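Local structure of 39 kDa initiator binding protein (Trichomonas vaginalis, 1Q87) at residues Ala37-Ile42 with Lys100-Phe105. The protein binds the initiator (Inr) element of core promoters, probably helping to specify where transcription starts; this chain is its C-domain. Residues are numbered along the deposited sequence; the frame is centred on the assembly and turned at random.
Sequences AKVDEI and KFLAMF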
loop_
_atom_site.group_PDB
_atom_site.type_symbol
_atom_site.label_atom_id
_atom_site.label_comp_id
_atom_site.label_asym_id
_atom_site.label_seq_id
_atom_site.Cartn_x
_atom_site.Cartn_y
_atom_site.Cartn_z
ATOM N N ALA A 37 17.089 -0.903 -3.742
ATOM C CA ALA A 37 18.187 -0.153 -3.157
ATOM C C ALA A 37 17.624 0.718 -2.032
ATOM O O ALA A 37 18.259 0.841 -0.986
ATOM C CB ALA A 37 18.853 0.709 -4.204
ATOM N N LYS A 38 16.443 1.313 -2.237
ATOM C CA LYS A 38 15.857 2.127 -1.187
ATOM C C LYS A 38 15.520 1.321 0.043
ATOM O O LYS A 38 15.760 1.767 1.153
ATOM C CB LYS A 38 14.579 2.839 -1.648
ATOM C CG LYS A 38 14.762 4.283 -1.970
ATOM C CD LYS A 38 15.256 5.111 -0.802
ATOM C CE LYS A 38 15.843 6.419 -1.345
ATOM N NZ LYS A 38 16.035 7.446 -0.288
ATOM N N VAL A 39 14.910 0.160 -0.155
ATOM C CA VAL A 39 14.531 -0.674 0.968
ATOM C C VAL A 39 15.781 -0.973 1.814
ATOM O O VAL A 39 15.729 -0.894 3.052
ATOM C CB VAL A 39 13.876 -2.000 0.509
ATOM C CG1 VAL A 39 13.528 -2.859 1.747
ATOM C CG2 VAL A 39 12.576 -1.729 -0.332
ATOM N N ASP A 40 16.886 -1.310 1.147
ATOM C CA ASP A 40 18.157 -1.585 1.828
ATOM C C ASP A 40 18.581 -0.380 2.660
ATOM O O ASP A 40 18.829 -0.485 3.847
ATOM C CB ASP A 40 19.262 -1.883 0.818
ATOM C CG ASP A 40 19.082 -3.230 0.122
ATOM O OD1 ASP A 40 18.619 -4.195 0.782
ATOM O OD2 ASP A 40 19.429 -3.317 -1.080
ATOM N N GLU A 41 18.656 0.779 2.038
ATOM C CA GLU A 41 19.022 1.989 2.767
ATOM C C GLU A 41 18.185 2.213 4.041
ATOM O O GLU A 41 18.722 2.408 5.148
ATOM C CB GLU A 41 18.872 3.220 1.863
ATOM C CG GLU A 41 18.995 4.556 2.606
ATOM C CD GLU A 41 18.474 5.752 1.791
ATOM O OE1 GLU A 41 18.718 5.798 0.567
ATOM O OE2 GLU A 41 17.829 6.655 2.383
ATOM N N ILE A 42 16.867 2.175 3.900
ATOM C CA ILE A 42 16.003 2.439 5.046
ATOM C C ILE A 42 16.082 1.378 6.139
ATOM O O ILE A 42 15.986 1.688 7.337
ATOM C CB ILE A 42 14.561 2.633 4.567
ATOM C CG1 ILE A 42 14.506 3.858 3.635
ATOM C CG2 ILE A 42 13.625 2.743 5.730
ATOM C CD1 ILE A 42 13.119 4.153 3.107
ATOM N N LYS A 100 7.802 -5.195 1.862
ATOM C CA LYS A 100 6.372 -5.335 1.695
ATOM C C LYS A 100 5.648 -4.023 2.041
ATOM O O LYS A 100 4.803 -3.538 1.270
ATOM C CB LYS A 100 5.877 -6.459 2.615
ATOM C CG LYS A 100 4.405 -6.747 2.526
ATOM C CD LYS A 100 4.127 -8.259 2.632
ATOM C CE LYS A 100 3.989 -8.733 4.078
ATOM N NZ LYS A 100 3.284 -10.056 4.190
ATOM N N PHE A 101 6.021 -3.448 3.189
ATOM C CA PHE A 101 5.378 -2.240 3.708
ATOM C C PHE A 101 5.591 -1.030 2.823
ATOM O O PHE A 101 4.661 -0.280 2.548
ATOM C CB PHE A 101 5.868 -1.958 5.123
ATOM C CG PHE A 101 5.180 -0.824 5.785
ATOM C CD1 PHE A 101 3.846 -0.924 6.138
ATOM C CD2 PHE A 101 5.853 0.365 6.031
ATOM C CE1 PHE A 101 3.183 0.143 6.720
ATOM C CE2 PHE A 101 5.195 1.441 6.617
ATOM C CZ PHE A 101 3.858 1.326 6.960
ATOM N N LEU A 102 6.812 -0.839 2.373
ATOM C CA LEU A 102 7.132 0.275 1.497
ATOM C C LEU A 102 6.522 0.041 0.087
ATOM O O LEU A 102 6.161 0.985 -0.632
ATOM C CB LEU A 102 8.673 0.451 1.428
ATOM C CG LEU A 102 9.351 1.115 2.667
ATOM C CD1 LEU A 102 10.840 0.877 2.671
ATOM C CD2 LEU A 102 9.079 2.633 2.672
ATOM N N ALA A 103 6.383 -1.223 -0.286
ATOM C CA ALA A 103 5.815 -1.599 -1.586
ATOM C C ALA A 103 4.344 -1.222 -1.622
ATOM O O ALA A 103 3.871 -0.736 -2.628
ATOM C CB ALA A 103 5.964 -3.106 -1.831
ATOM N N MET A 104 3.635 -1.449 -0.525
ATOM C CA MET A 104 2.213 -1.102 -0.451
ATOM C C MET A 104 1.964 0.393 -0.392
ATOM O O MET A 104 1.143 0.904 -1.145
ATOM C CB MET A 104 1.531 -1.709 0.780
ATOM C CG MET A 104 1.616 -3.229 0.865
ATOM S SD MET A 104 0.723 -3.774 2.282
ATOM C CE MET A 104 2.098 -3.795 3.525
ATOM N N PHE A 105 2.688 1.095 0.478
ATOM C CA PHE A 105 2.457 2.526 0.661
ATOM C C PHE A 105 3.618 3.522 0.529
ATOM O O PHE A 105 3.465 4.667 0.914
ATOM C CB PHE A 105 1.818 2.743 1.998
ATOM C CG PHE A 105 0.565 1.967 2.206
ATOM C CD1 PHE A 105 -0.617 2.297 1.516
ATOM C CD2 PHE A 105 0.530 0.956 3.154
ATOM C CE1 PHE A 105 -1.814 1.613 1.784
ATOM C CE2 PHE A 105 -0.662 0.259 3.441
ATOM C CZ PHE A 105 -1.829 0.580 2.764
#
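The flat groups stand behind Leu102, the residue through which helix 95-105 meets Val39 and Ile42. The Phe105 ring has Met104 CB 3.7 Å above one face, offset toward the rim, and Ile111, Ile115 and Leu118 of helix 111-123 touch its side chain. Phe101 likewise turns to other helices, meeting Ile81 and Ile84 of helix 74-84 and Ile111. The interface with 37-42 is therefore purely aliphatic: a helix-helix contact in the helical part of the C-domain, joining helix 29-47 to helix 95-105, with 57 residues between 37-42 and 100-105. The backbones are closest at Val39 and Leu102, whose CA atoms lie 7.5 Å apart. Leu102 and Ile42 approach tip to tip, with Ile42 CD1 4.0 Å from Leu102 CD1. Two torsions aim the isoleucine: CG1 lies beside the backbone N and anti to the carbonyl carbon (chi1 -62°), and the extended chi2 of -180° carries CD1 outward to the leucine. The second leucine methyl takes part less closely, Leu102 CD2 lying 4.3 Å from Ile42 CD1. All three contacting residues are buried, but the fit is modest, 127 Å² summed over both sides. Other turns of the same helix prolong it: Val39 also touches Lys95 and Tyr99, and Ile42 touches Leu98. Beyond the interface, Ala103 O accepts a hydrogen bond from Asn171 ND2, tying helix 95-105 to strand 165-171 of the five-stranded antiparallel sheet. Along helix 29-47, Lys38 leads its amine away from the leucine to a salt bridge with Glu41, NZ lying 3.3 Å from OE1. Val39 reaches the leucine with a single branch, its CG2 methyl standing 4.3 Å from Leu102 CD1.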